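Local structure of crystal protein (Bacillus thuringiensis serovar dakota, 2ZTB) at residues T107-V112 / S147-E152; I128-E133 / G228-V233; F132-E137 / K177-S182. The protein probably forms beta-barrel pores in the membranes of the cancer cells it recognises, as an aerolysin-type toxin activated by proteolysis. One frame throughout, in Å; residues are numbered along the deposited sequence.

Interaction 1. Residues T107-V112 / S147-E152; sequences TNTSTV and SETTTE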
ATOM      1  N   THR A 107      -4.704  11.697 -17.849  1.00 53.86           N
ATOM      2  CA  THR A 107      -5.038  11.555 -16.451  1.00 53.32           C
ATOM      3  C   THR A 107      -3.921  10.782 -15.747  1.00 54.04           C
ATOM      4  O   THR A 107      -3.710   9.584 -16.011  1.00 53.22           O
ATOM      5  CB  THR A 107      -6.431  10.914 -16.272  1.00 52.99           C
ATOM      6  OG1 THR A 107      -7.395  11.749 -16.911  1.00 51.88           O
ATOM      7  CG2 THR A 107      -6.794  10.779 -14.803  1.00 51.14           C
ATOM      8  N   ASN A 108      -3.182  11.499 -14.896  1.00 54.53           N
ATOM      9  CA  ASN A 108      -2.109  10.906 -14.099  1.00 56.05           C
ATOM     10  C   ASN A 108      -2.733  10.065 -13.012  1.00 55.84           C
ATOM     11  O   ASN A 108      -3.732  10.468 -12.428  1.00 56.04           O
ATOM     12  CB  ASN A 108      -1.233  11.983 -13.427  1.00 56.66           C
ATOM     13  CG  ASN A 108      -0.507  12.883 -14.415  1.00 58.13           C
ATOM     14  OD1 ASN A 108      -0.277  12.538 -15.580  1.00 61.80           O
ATOM     15  ND2 ASN A 108      -0.114  14.044 -13.935  1.00 62.69           N
ATOM     16  N   THR A 109      -2.159   8.894 -12.747  1.00 55.93           N
ATOM     17  CA  THR A 109      -2.592   8.095 -11.593  1.00 55.71           C
ATOM     18  C   THR A 109      -1.458   7.868 -10.600  1.00 55.61           C
ATOM     19  O   THR A 109      -0.293   7.699 -10.987  1.00 55.56           O
ATOM     20  CB  THR A 109      -3.205   6.733 -12.004  1.00 55.75           C
ATOM     21  OG1 THR A 109      -2.278   6.012 -12.819  1.00 56.18           O
ATOM     22  CG2 THR A 109      -4.506   6.923 -12.767  1.00 54.69           C
ATOM     23  N   SER A 110      -1.819   7.869  -9.320  1.00 55.45           N
ATOM     24  CA  SER A 110      -0.930   7.432  -8.232  1.00 55.65           C
ATOM     25  C   SER A 110      -1.613   6.310  -7.478  1.00 55.42           C
ATOM     26  O   SER A 110      -2.727   6.487  -6.996  1.00 54.96           O
ATOM     27  CB  SER A 110      -0.646   8.575  -7.259  1.00 55.41           C
ATOM     28  OG  SER A 110      -0.261   9.745  -7.952  1.00 57.67           O
ATOM     29  N   THR A 111      -0.948   5.161  -7.390  1.00 56.01           N
ATOM     30  CA  THR A 111      -1.521   3.962  -6.768  1.00 56.38           C
ATOM     31  C   THR A 111      -0.680   3.479  -5.565  1.00 57.11           C
ATOM     32  O   THR A 111       0.547   3.393  -5.653  1.00 57.96           O
ATOM     33  CB  THR A 111      -1.707   2.850  -7.817  1.00 56.46           C
ATOM     34  OG1 THR A 111      -2.567   3.333  -8.861  1.00 55.62           O
ATOM     35  CG2 THR A 111      -2.326   1.555  -7.201  1.00 56.53           C
ATOM     36  N   VAL A 112      -1.337   3.213  -4.434  1.00 56.99           N
ATOM     37  CA  VAL A 112      -0.701   2.485  -3.311  1.00 56.27           C
ATOM     38  C   VAL A 112      -1.348   1.088  -3.143  1.00 56.90           C
ATOM     39  O   VAL A 112      -2.545   0.900  -3.403  1.00 56.62           O
ATOM     40  CB  VAL A 112      -0.713   3.317  -1.982  1.00 56.17           C
ATOM     41  CG1 VAL A 112      -2.125   3.422  -1.396  1.00 55.17           C
ATOM     42  CG2 VAL A 112       0.280   2.757  -0.949  1.00 54.48           C
ATOM     43  N   SER A 147      -5.792  -1.440  -1.725  1.00 53.52           N
ATOM     44  CA  SER A 147      -5.245  -0.658  -2.837  1.00 53.66           C
ATOM     45  C   SER A 147      -6.059   0.604  -3.042  1.00 52.94           C
ATOM     46  O   SER A 147      -7.275   0.575  -2.935  1.00 52.27           O
ATOM     47  CB  SER A 147      -5.231  -1.479  -4.142  1.00 53.48           C
ATOM     48  OG  SER A 147      -4.428  -2.640  -3.989  1.00 55.57           O
ATOM     49  N   GLU A 148      -5.375   1.709  -3.349  1.00 53.52           N
ATOM     50  CA  GLU A 148      -6.018   2.993  -3.664  1.00 53.44           C
ATOM     51  C   GLU A 148      -5.300   3.664  -4.813  1.00 52.65           C
ATOM     52  O   GLU A 148      -4.068   3.675  -4.842  1.00 52.45           O
ATOM     53  CB  GLU A 148      -5.922   3.970  -2.495  1.00 53.79           C
ATOM     54  CG  GLU A 148      -6.610   3.587  -1.230  1.00 57.81           C
ATOM     55  CD  GLU A 148      -6.317   4.573  -0.124  1.00 60.47           C
ATOM     56  OE1 GLU A 148      -6.727   5.742  -0.238  1.00 63.85           O
ATOM     57  OE2 GLU A 148      -5.668   4.181   0.854  1.00 63.82           O
ATOM     58  N   THR A 149      -6.080   4.281  -5.701  1.00 51.85           N
ATOM     59  CA  THR A 149      -5.570   5.133  -6.773  1.00 51.23           C
ATOM     60  C   THR A 149      -6.195   6.527  -6.673  1.00 51.17           C
ATOM     61  O   THR A 149      -7.410   6.654  -6.526  1.00 50.85           O
ATOM     62  CB  THR A 149      -5.889   4.509  -8.172  1.00 51.42           C
ATOM     63  OG1 THR A 149      -5.294   3.214  -8.241  1.00 51.28           O
ATOM     64  CG2 THR A 149      -5.355   5.359  -9.317  1.00 48.69           C
ATOM     65  N   THR A 150      -5.363   7.563  -6.740  1.00 51.15           N
ATOM     66  CA  THR A 150      -5.849   8.945  -6.869  1.00 51.56           C
ATOM     67  C   THR A 150      -5.479   9.490  -8.248  1.00 51.49           C
ATOM     68  O   THR A 150      -4.546   9.008  -8.880  1.00 51.16           O
ATOM     69  CB  THR A 150      -5.308   9.869  -5.747  1.00 52.06           C
ATOM     70  OG1 THR A 150      -3.877   9.753  -5.661  1.00 52.55           O
ATOM     71  CG2 THR A 150      -5.930   9.494  -4.384  1.00 52.43           C
ATOM     72  N   THR A 151      -6.232  10.469  -8.736  1.00 51.85           N
ATOM     73  CA  THR A 151      -6.000  10.983 -10.083  1.00 52.60           C
ATOM     74  C   THR A 151      -5.817  12.504 -10.092  1.00 53.21           C
ATOM     75  O   THR A 151      -6.297  13.198  -9.186  1.00 52.78           O
ATOM     76  CB  THR A 151      -7.143  10.569 -11.066  1.00 52.58           C
ATOM     77  OG1 THR A 151      -8.390  11.145 -10.649  1.00 51.81           O
ATOM     78  CG2 THR A 151      -7.297   9.047 -11.118  1.00 53.23           C
ATOM     79  N   GLU A 152      -5.097  12.994 -11.103  1.00 53.94           N
ATOM     80  CA  GLU A 152      -5.014  14.423 -11.427  1.00 54.80           C
ATOM     81  C   GLU A 152      -4.984  14.575 -12.954  1.00 55.11           C
ATOM     82  O   GLU A 152      -4.434  13.733 -13.649  1.00 55.81           O
ATOM     83  CB  GLU A 152      -3.783  15.098 -10.786  1.00 54.58           C
ATOM     84  CG  GLU A 152      -3.669  15.078  -9.217  1.00 55.21           C
ATOM     85  CD  GLU A 152      -4.802  15.799  -8.421  1.00 56.81           C
ATOM     86  OE1 GLU A 152      -5.782  16.325  -9.004  1.00 55.93           O
ATOM     87  OE2 GLU A 152      -4.711  15.814  -7.162  1.00 59.69           O
TER
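Thr111 and Thr149 meet through their hydroxyls, OG1 of Thr111 lying 2.8 Å from OG1 of Thr149 in a hydrogen bond that either could donate. The two side chains cross at an angle, and each threonine holds its OG1 anti to its own carbonyl carbon (chi1 -59° in both), which turns the oxygens toward one another while the CG2 methyls lie anti to the backbone N. Their CA atoms are 4.2 Å apart, in a non-hydrogen-bonded pair. On the same face, Thr109 and Thr151 adopt the other rotamer, with OG1 between the backbone N and the carbonyl carbon; they meet through methyls, Thr109 CG2 being 3.9 Å from Thr151 CG2. The CG2 of Thr149 also packs at 3.7 Å against Thr109 CB, so hydroxyl and methyl contacts follow one another along the face.

The opposite face carries Asn108, Ser110, Val112, Glu148, Thr150 and Glu152, the last with its end leading away. Val112 and Glu148 run side by side in the same direction, CG1 of Val112 being 4.0 Å from CB of Glu148, while the Glu148 carboxylate goes on to bond Thr142. The hydroxyl of Ser110 reaches Asn232 on the adjacent strand 223-247.

Paired backbone bonds join Asn108 with Glu152, Ser110 with Thr150 and Val112 with Glu148; Ser110 N to Thr150 O is nearly straight, 170° at the hydrogen. With the strands at 158°, this is a regular antiparallel ladder, here rich in threonine and serine, in the long sheet of the elongated body, as in aerolysin-type toxins.

Interaction 2. Residues I128-E133 / G228-V233; sequences IKKVFE and GTVTNV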
ATOM      1  N   ILE A 128       2.247   6.667   3.636  1.00 60.51           N
ATOM      2  CA  ILE A 128       3.178   6.371   2.555  1.00 60.71           C
ATOM      3  C   ILE A 128       3.465   7.674   1.795  1.00 61.63           C
ATOM      4  O   ILE A 128       2.548   8.366   1.329  1.00 61.33           O
ATOM      5  CB  ILE A 128       2.637   5.234   1.607  1.00 60.56           C
ATOM      6  CG1 ILE A 128       2.540   3.886   2.353  1.00 59.26           C
ATOM      7  CG2 ILE A 128       3.487   5.085   0.347  1.00 59.64           C
ATOM      8  CD1 ILE A 128       3.884   3.361   2.933  1.00 56.30           C
ATOM      9  N   LYS A 129       4.749   8.012   1.710  1.00 62.23           N
ATOM     10  CA  LYS A 129       5.203   9.189   0.987  1.00 62.80           C
ATOM     11  C   LYS A 129       6.413   8.844   0.134  1.00 62.46           C
ATOM     12  O   LYS A 129       7.387   8.278   0.627  1.00 62.85           O
ATOM     13  CB  LYS A 129       5.553  10.308   1.962  1.00 63.47           C
ATOM     14  CG  LYS A 129       4.342  10.976   2.603  1.00 66.01           C
ATOM     15  CD  LYS A 129       4.704  11.756   3.864  1.00 68.84           C
ATOM     16  CE  LYS A 129       3.865  13.033   3.989  1.00 70.55           C
ATOM     17  NZ  LYS A 129       3.941  13.858   2.744  1.00 70.63           N
ATOM     18  N   LYS A 130       6.350   9.192  -1.144  1.00 62.00           N
ATOM     19  CA  LYS A 130       7.459   8.957  -2.060  1.00 61.59           C
ATOM     20  C   LYS A 130       7.600  10.113  -3.043  1.00 60.90           C
ATOM     21  O   LYS A 130       6.618  10.536  -3.660  1.00 60.98           O
ATOM     22  CB  LYS A 130       7.258   7.620  -2.795  1.00 61.99           C
ATOM     23  CG  LYS A 130       8.218   7.337  -3.944  1.00 62.68           C
ATOM     24  CD  LYS A 130       9.604   6.977  -3.457  1.00 65.04           C
ATOM     25  CE  LYS A 130      10.609   7.103  -4.593  1.00 66.25           C
ATOM     26  NZ  LYS A 130      11.918   6.498  -4.220  1.00 68.17           N
ATOM     27  N   VAL A 131       8.817  10.635  -3.180  1.00 60.19           N
ATOM     28  CA  VAL A 131       9.100  11.630  -4.226  1.00 59.42           C
ATOM     29  C   VAL A 131       9.661  10.953  -5.482  1.00 58.88           C
ATOM     30  O   VAL A 131      10.756  10.381  -5.470  1.00 58.63           O
ATOM     31  CB  VAL A 131      10.047  12.773  -3.754  1.00 59.49           C
ATOM     32  CG1 VAL A 131      10.346  13.731  -4.910  1.00 58.53           C
ATOM     33  CG2 VAL A 131       9.451  13.536  -2.561  1.00 59.33           C
ATOM     34  N   PHE A 132       8.886  11.017  -6.557  1.00 58.21           N
ATOM     35  CA  PHE A 132       9.288  10.452  -7.834  1.00 58.05           C
ATOM     36  C   PHE A 132       9.966  11.518  -8.704  1.00 58.15           C
ATOM     37  O   PHE A 132       9.534  12.675  -8.737  1.00 57.49           O
ATOM     38  CB  PHE A 132       8.072   9.880  -8.556  1.00 57.75           C
ATOM     39  CG  PHE A 132       7.534   8.605  -7.944  1.00 57.90           C
ATOM     40  CD1 PHE A 132       6.263   8.580  -7.370  1.00 57.52           C
ATOM     41  CD2 PHE A 132       8.288   7.433  -7.958  1.00 56.86           C
ATOM     42  CE1 PHE A 132       5.738   7.407  -6.822  1.00 57.42           C
ATOM     43  CE2 PHE A 132       7.779   6.251  -7.410  1.00 58.97           C
ATOM     44  CZ  PHE A 132       6.496   6.237  -6.842  1.00 58.10           C
ATOM     45  N   GLU A 133      11.026  11.118  -9.403  1.00 58.36           N
ATOM     46  CA  GLU A 133      11.775  12.021 -10.275  1.00 58.82           C
ATOM     47  C   GLU A 133      10.876  12.742 -11.279  1.00 58.71           C
ATOM     48  O   GLU A 133      10.902  13.977 -11.374  1.00 59.11           O
ATOM     49  CB  GLU A 133      12.881  11.263 -11.008  1.00 58.66           C
ATOM     50  CG  GLU A 133      13.606  12.096 -12.054  1.00 60.21           C
ATOM     51  CD  GLU A 133      14.693  11.321 -12.767  1.00 61.94           C
ATOM     52  OE1 GLU A 133      15.289  10.411 -12.128  1.00 62.11           O
ATOM     53  OE2 GLU A 133      14.953  11.628 -13.959  1.00 61.05           O
ATOM     54  N   GLY A 228       4.524  -3.573   0.246  1.00 59.32           N
ATOM     55  CA  GLY A 228       3.648  -2.906  -0.691  1.00 58.93           C
ATOM     56  C   GLY A 228       4.440  -2.245  -1.780  1.00 58.54           C
ATOM     57  O   GLY A 228       5.657  -2.412  -1.860  1.00 58.08           O
ATOM     58  N   THR A 229       3.717  -1.505  -2.615  1.00 58.47           N
ATOM     59  CA  THR A 229       4.266  -0.759  -3.737  1.00 58.26           C
ATOM     60  C   THR A 229       3.540   0.573  -3.877  1.00 58.71           C
ATOM     61  O   THR A 229       2.327   0.669  -3.685  1.00 58.06           O
ATOM     62  CB  THR A 229       4.137  -1.559  -5.051  1.00 57.91           C
ATOM     63  OG1 THR A 229       4.701  -2.858  -4.862  1.00 56.57           O
ATOM     64  CG2 THR A 229       4.880  -0.855  -6.216  1.00 57.94           C
ATOM     65  N   VAL A 230       4.304   1.599  -4.216  1.00 60.05           N
ATOM     66  CA  VAL A 230       3.747   2.905  -4.576  1.00 60.97           C
ATOM     67  C   VAL A 230       4.124   3.200  -6.033  1.00 61.56           C
ATOM     68  O   VAL A 230       5.301   3.205  -6.383  1.00 61.46           O
ATOM     69  CB  VAL A 230       4.138   4.012  -3.552  1.00 60.80           C
ATOM     70  CG1 VAL A 230       5.643   4.077  -3.333  1.00 61.01           C
ATOM     71  CG2 VAL A 230       3.572   5.374  -3.960  1.00 62.62           C
ATOM     72  N   THR A 231       3.098   3.335  -6.880  1.00 62.24           N
ATOM     73  CA  THR A 231       3.236   3.602  -8.313  1.00 62.72           C
ATOM     74  C   THR A 231       2.679   4.991  -8.700  1.00 63.04           C
ATOM     75  O   THR A 231       1.771   5.527  -8.040  1.00 63.64           O
ATOM     76  CB  THR A 231       2.565   2.520  -9.143  1.00 62.60           C
ATOM     77  OG1 THR A 231       3.143   1.251  -8.818  1.00 64.76           O
ATOM     78  CG2 THR A 231       2.766   2.751 -10.631  1.00 63.56           C
ATOM     79  N   ASN A 232       3.289   5.596  -9.722  1.00 62.36           N
ATOM     80  CA  ASN A 232       2.812   6.845 -10.306  1.00 61.50           C
ATOM     81  C   ASN A 232       2.917   6.686 -11.817  1.00 60.50           C
ATOM     82  O   ASN A 232       3.943   6.220 -12.319  1.00 60.33           O
ATOM     83  CB  ASN A 232       3.603   8.057  -9.780  1.00 61.34           C
ATOM     84  CG  ASN A 232       2.955   9.406 -10.151  1.00 62.12           C
ATOM     85  OD1 ASN A 232       2.187   9.969  -9.380  1.00 61.40           O
ATOM     86  ND2 ASN A 232       3.262   9.913 -11.346  1.00 63.49           N
ATOM     87  N   VAL A 233       1.823   6.978 -12.523  1.00 59.34           N
ATOM     88  CA  VAL A 233       1.812   6.981 -14.000  1.00 58.25           C
ATOM     89  C   VAL A 233       1.532   8.413 -14.472  1.00 57.78           C
ATOM     90  O   VAL A 233       0.525   9.027 -14.099  1.00 57.42           O
ATOM     91  CB  VAL A 233       0.841   5.919 -14.617  1.00 58.63           C
ATOM     92  CG1 VAL A 233       0.967   5.859 -16.147  1.00 58.13           C
ATOM     93  CG2 VAL A 233       1.132   4.515 -14.051  1.00 58.10           C
TER
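Phe132 reaches down from strand 126-132 onto Val230 and Asn232. Its ring points an edge at the backbone, CZ standing 3.3 Å from Val230 O near the ring plane, while CD1 comes within 3.6 Å of Asn232 CB. The ring and the Asn232 amide are turned 38° against each other. Phe132 and Val230 pass alongside each other, pointing opposite ways, with CE1 of the ring 4.1 Å from CG2 of Val230.

The second Val230 methyl, CG1, is placed between its backbone N and carbonyl carbon and meets Lys130 CB at 3.9 Å. Beyond it, Ile128 CG2 lies 4.1 Å from Val230 CB, so three alternate residues of the hairpin strand, Ile128, Lys130 and Phe132, gather round one valine. Lys130 holds CG anti to its backbone N (chi1 171°), which lays CG 3.5 Å above the plane of the Phe132 ring, toward the rim; the bend at chi2 then carries the chain on, and its NZ bonds Asn72.

Farther out, Val138 of the partner strand touches Phe132, Val230 and Asn232, and Asn232 OD1 is held by the hydroxyl of Ser110.

No hydrogen bond joins the two segments, whose strands cross at 43°. The hairpin thus rests on the sheet by apolar packing and an aromatic edge at a carbonyl, chemistry consistent with a hairpin that could lift away and insert into a membrane, as proposed for aerolysin-type toxins.

Interaction 3. Residues F132-E137 / K177-S182; sequences FEIGGE and KIAKES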
ATOM      1  N   PHE A 132       8.886  11.017  -6.557  1.00 58.21           N
ATOM      2  CA  PHE A 132       9.288  10.452  -7.834  1.00 58.05           C
ATOM      3  C   PHE A 132       9.966  11.518  -8.704  1.00 58.15           C
ATOM      4  O   PHE A 132       9.534  12.675  -8.737  1.00 57.49           O
ATOM      5  CB  PHE A 132       8.072   9.880  -8.556  1.00 57.75           C
ATOM      6  CG  PHE A 132       7.534   8.605  -7.944  1.00 57.90           C
ATOM      7  CD1 PHE A 132       6.263   8.580  -7.370  1.00 57.52           C
ATOM      8  CD2 PHE A 132       8.288   7.433  -7.958  1.00 56.86           C
ATOM      9  CE1 PHE A 132       5.738   7.407  -6.822  1.00 57.42           C
ATOM     10  CE2 PHE A 132       7.779   6.251  -7.410  1.00 58.97           C
ATOM     11  CZ  PHE A 132       6.496   6.237  -6.842  1.00 58.10           C
ATOM     12  N   GLU A 133      11.026  11.118  -9.403  1.00 58.36           N
ATOM     13  CA  GLU A 133      11.775  12.021 -10.275  1.00 58.82           C
ATOM     14  C   GLU A 133      10.876  12.742 -11.279  1.00 58.71           C
ATOM     15  O   GLU A 133      10.902  13.977 -11.374  1.00 59.11           O
ATOM     16  CB  GLU A 133      12.881  11.263 -11.008  1.00 58.66           C
ATOM     17  CG  GLU A 133      13.606  12.096 -12.054  1.00 60.21           C
ATOM     18  CD  GLU A 133      14.693  11.321 -12.767  1.00 61.94           C
ATOM     19  OE1 GLU A 133      15.289  10.411 -12.128  1.00 62.11           O
ATOM     20  OE2 GLU A 133      14.953  11.628 -13.959  1.00 61.05           O
ATOM     21  N   ILE A 134      10.095  11.962 -12.019  1.00 58.40           N
ATOM     22  CA  ILE A 134       9.211  12.486 -13.054  1.00 58.55           C
ATOM     23  C   ILE A 134       7.853  12.912 -12.479  1.00 58.84           C
ATOM     24  O   ILE A 134       7.414  14.049 -12.680  1.00 59.23           O
ATOM     25  CB  ILE A 134       9.040  11.467 -14.235  1.00 58.57           C
ATOM     26  CG1 ILE A 134      10.399  11.207 -14.905  1.00 58.48           C
ATOM     27  CG2 ILE A 134       7.983  11.958 -15.249  1.00 57.84           C
ATOM     28  CD1 ILE A 134      10.443  10.016 -15.831  1.00 58.78           C
ATOM     29  N   GLY A 135       7.216  12.014 -11.735  1.00 58.58           N
ATOM     30  CA  GLY A 135       5.882  12.264 -11.211  1.00 58.92           C
ATOM     31  C   GLY A 135       5.758  13.221 -10.039  1.00 59.12           C
ATOM     32  O   GLY A 135       4.680  13.765  -9.809  1.00 59.63           O
ATOM     33  N   GLY A 136       6.834  13.431  -9.292  1.00 58.70           N
ATOM     34  CA  GLY A 136       6.777  14.316  -8.132  1.00 59.23           C
ATOM     35  C   GLY A 136       6.307  13.624  -6.865  1.00 59.66           C
ATOM     36  O   GLY A 136       6.293  12.394  -6.790  1.00 59.35           O
ATOM     37  N   GLU A 137       5.933  14.424  -5.863  1.00 60.67           N
ATOM     38  CA  GLU A 137       5.563  13.901  -4.553  1.00 61.68           C
ATOM     39  C   GLU A 137       4.184  13.265  -4.556  1.00 61.97           C
ATOM     40  O   GLU A 137       3.213  13.843  -5.056  1.00 62.06           O
ATOM     41  CB  GLU A 137       5.635  14.951  -3.440  1.00 61.88           C
ATOM     42  CG  GLU A 137       5.495  14.291  -2.045  1.00 64.84           C
ATOM     43  CD  GLU A 137       5.140  15.253  -0.920  1.00 68.82           C
ATOM     44  OE1 GLU A 137       5.833  16.286  -0.752  1.00 69.61           O
ATOM     45  OE2 GLU A 137       4.175  14.951  -0.183  1.00 70.61           O
ATOM     46  N   LYS A 177       5.624  10.875 -23.781  1.00 49.55           N
ATOM     47  CA  LYS A 177       6.078   9.633 -23.185  1.00 49.69           C
ATOM     48  C   LYS A 177       5.255   9.398 -21.914  1.00 50.57           C
ATOM     49  O   LYS A 177       4.767  10.348 -21.288  1.00 50.11           O
ATOM     50  CB  LYS A 177       7.572   9.673 -22.859  1.00 49.12           C
ATOM     51  CG  LYS A 177       8.493   9.836 -24.064  1.00 48.40           C
ATOM     52  CD  LYS A 177       9.947   9.785 -23.629  1.00 48.39           C
ATOM     53  CE  LYS A 177      10.902   9.928 -24.801  1.00 48.91           C
ATOM     54  NZ  LYS A 177      11.052  11.334 -25.311  1.00 51.01           N
ATOM     55  N   ILE A 178       5.091   8.131 -21.551  1.00 51.54           N
ATOM     56  CA  ILE A 178       4.472   7.776 -20.293  1.00 52.71           C
ATOM     57  C   ILE A 178       5.529   7.128 -19.407  1.00 53.16           C
ATOM     58  O   ILE A 178       6.259   6.236 -19.847  1.00 53.24           O
ATOM     59  CB  ILE A 178       3.259   6.844 -20.493  1.00 52.88           C
ATOM     60  CG1 ILE A 178       2.180   7.534 -21.340  1.00 53.10           C
ATOM     61  CG2 ILE A 178       2.684   6.404 -19.146  1.00 52.93           C
ATOM     62  CD1 ILE A 178       1.011   6.587 -21.713  1.00 53.55           C
ATOM     63  N   ALA A 179       5.615   7.612 -18.169  1.00 53.61           N
ATOM     64  CA  ALA A 179       6.484   7.022 -17.155  1.00 54.18           C
ATOM     65  C   ALA A 179       5.641   6.262 -16.140  1.00 54.83           C
ATOM     66  O   ALA A 179       4.732   6.839 -15.528  1.00 55.15           O
ATOM     67  CB  ALA A 179       7.309   8.093 -16.452  1.00 53.33           C
ATOM     68  N   LYS A 180       5.924   4.968 -15.995  1.00 55.07           N
ATOM     69  CA  LYS A 180       5.438   4.214 -14.856  1.00 55.94           C
ATOM     70  C   LYS A 180       6.583   4.158 -13.852  1.00 55.21           C
ATOM     71  O   LYS A 180       7.587   3.453 -14.047  1.00 55.19           O
ATOM     72  CB  LYS A 180       4.965   2.804 -15.243  1.00 56.45           C
ATOM     73  CG  LYS A 180       4.577   1.952 -14.018  1.00 60.01           C
ATOM     74  CD  LYS A 180       4.909   0.450 -14.202  1.00 65.63           C
ATOM     75  CE  LYS A 180       5.150  -0.200 -12.836  1.00 68.35           C
ATOM     76  NZ  LYS A 180       5.030  -1.700 -12.847  1.00 71.67           N
ATOM     77  N   GLU A 181       6.440   4.942 -12.796  1.00 54.75           N
ATOM     78  CA  GLU A 181       7.441   4.979 -11.741  1.00 54.37           C
ATOM     79  C   GLU A 181       6.911   4.236 -10.530  1.00 54.67           C
ATOM     80  O   GLU A 181       5.708   4.279 -10.233  1.00 54.13           O
ATOM     81  CB  GLU A 181       7.782   6.412 -11.368  1.00 54.10           C
ATOM     82  CG  GLU A 181       8.445   7.214 -12.488  1.00 53.05           C
ATOM     83  CD  GLU A 181       8.639   8.650 -12.087  1.00 51.86           C
ATOM     84  OE1 GLU A 181       7.623   9.352 -11.941  1.00 50.92           O
ATOM     85  OE2 GLU A 181       9.803   9.070 -11.886  1.00 52.74           O
ATOM     86  N   SER A 182       7.800   3.529  -9.845  1.00 54.59           N
ATOM     87  CA  SER A 182       7.385   2.831  -8.637  1.00 54.96           C
ATOM     88  C   SER A 182       8.503   2.566  -7.648  1.00 54.40           C
ATOM     89  O   SER A 182       9.680   2.582  -7.991  1.00 53.98           O
ATOM     90  CB  SER A 182       6.643   1.528  -8.972  1.00 54.31           C
ATOM     91  OG  SER A 182       7.517   0.627  -9.607  1.00 55.59           O
TER
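Ile134 and Gly135 sit in the tight turn that joins strands 126-132 and 136-142, directly over Ala179 and Glu181 of strand 168-199. Phe132 and Gly136 close this turn by bonding each other in both directions, Phe132 N to Gly136 O and Gly136 N to Phe132 O, and residues 133-135 between them have helical backbone angles. Gly136 leaves the turn with a positive phi of 86°. The helical bend turns the consecutive amides of Ile134 and Gly135 to the same carboxylate on the strand below.

That carboxylate belongs to Glu181, a buried side chain that rises from the strand with CG anti to its carbonyl carbon and the chain extended beyond it. Its two oxygens divide the work: OE2 accepts Ile134 N at 2.9 Å on its syn side, somewhat out of the carboxylate plane, in a fairly straight bond (166° at the hydrogen), and OE1 uses its syn lone pair for Gly135 N at 2.7 Å. Ile134 CB hangs 3.4 Å from each of the two oxygens, and its chain crosses the glutamate obliquely to put CD1 3.7 Å from Ala179 CB.

Phe132 lines the other flank of the same glutamate: its CD2 is 3.6 Å from Glu181 CB, and CE2 reaches Ser182 N at 3.7 Å. Glu133, by contrast, sends its carboxylate outward, where it touches a bound lutetium ion.

With both oxygens gripped, rotation of the carboxylate is fixed, and the two N-H groups probably offset part of its buried negative charge. Carbon from Phe132 and Ile134 packs beside the paired bonds, so that one acidic side chain supplies the polar link between the turn and the strand, with apolar contacts beside it.

Interaction 1 lies at the surface, interaction 2 is buried and interaction 3 is partly buried, and all three converge on neighbouring strands of one long sheet. Strand 96-116 of interaction 1 bonds through its backbone to 228-233 of interaction 2, which in turn bonds to 177-182 of interaction 3 through Asn232 N and Glu181 O. Interactions 2 and 3 both fix the hairpin 126-142 to this sheet and share Phe132, one through carbon packing, the other through a charged group at the turn. In interaction 1 the ladder of backbone bonds carries the contact and hydroxyl-bearing side chains decorate it, as suits strands paired within the sheet itself.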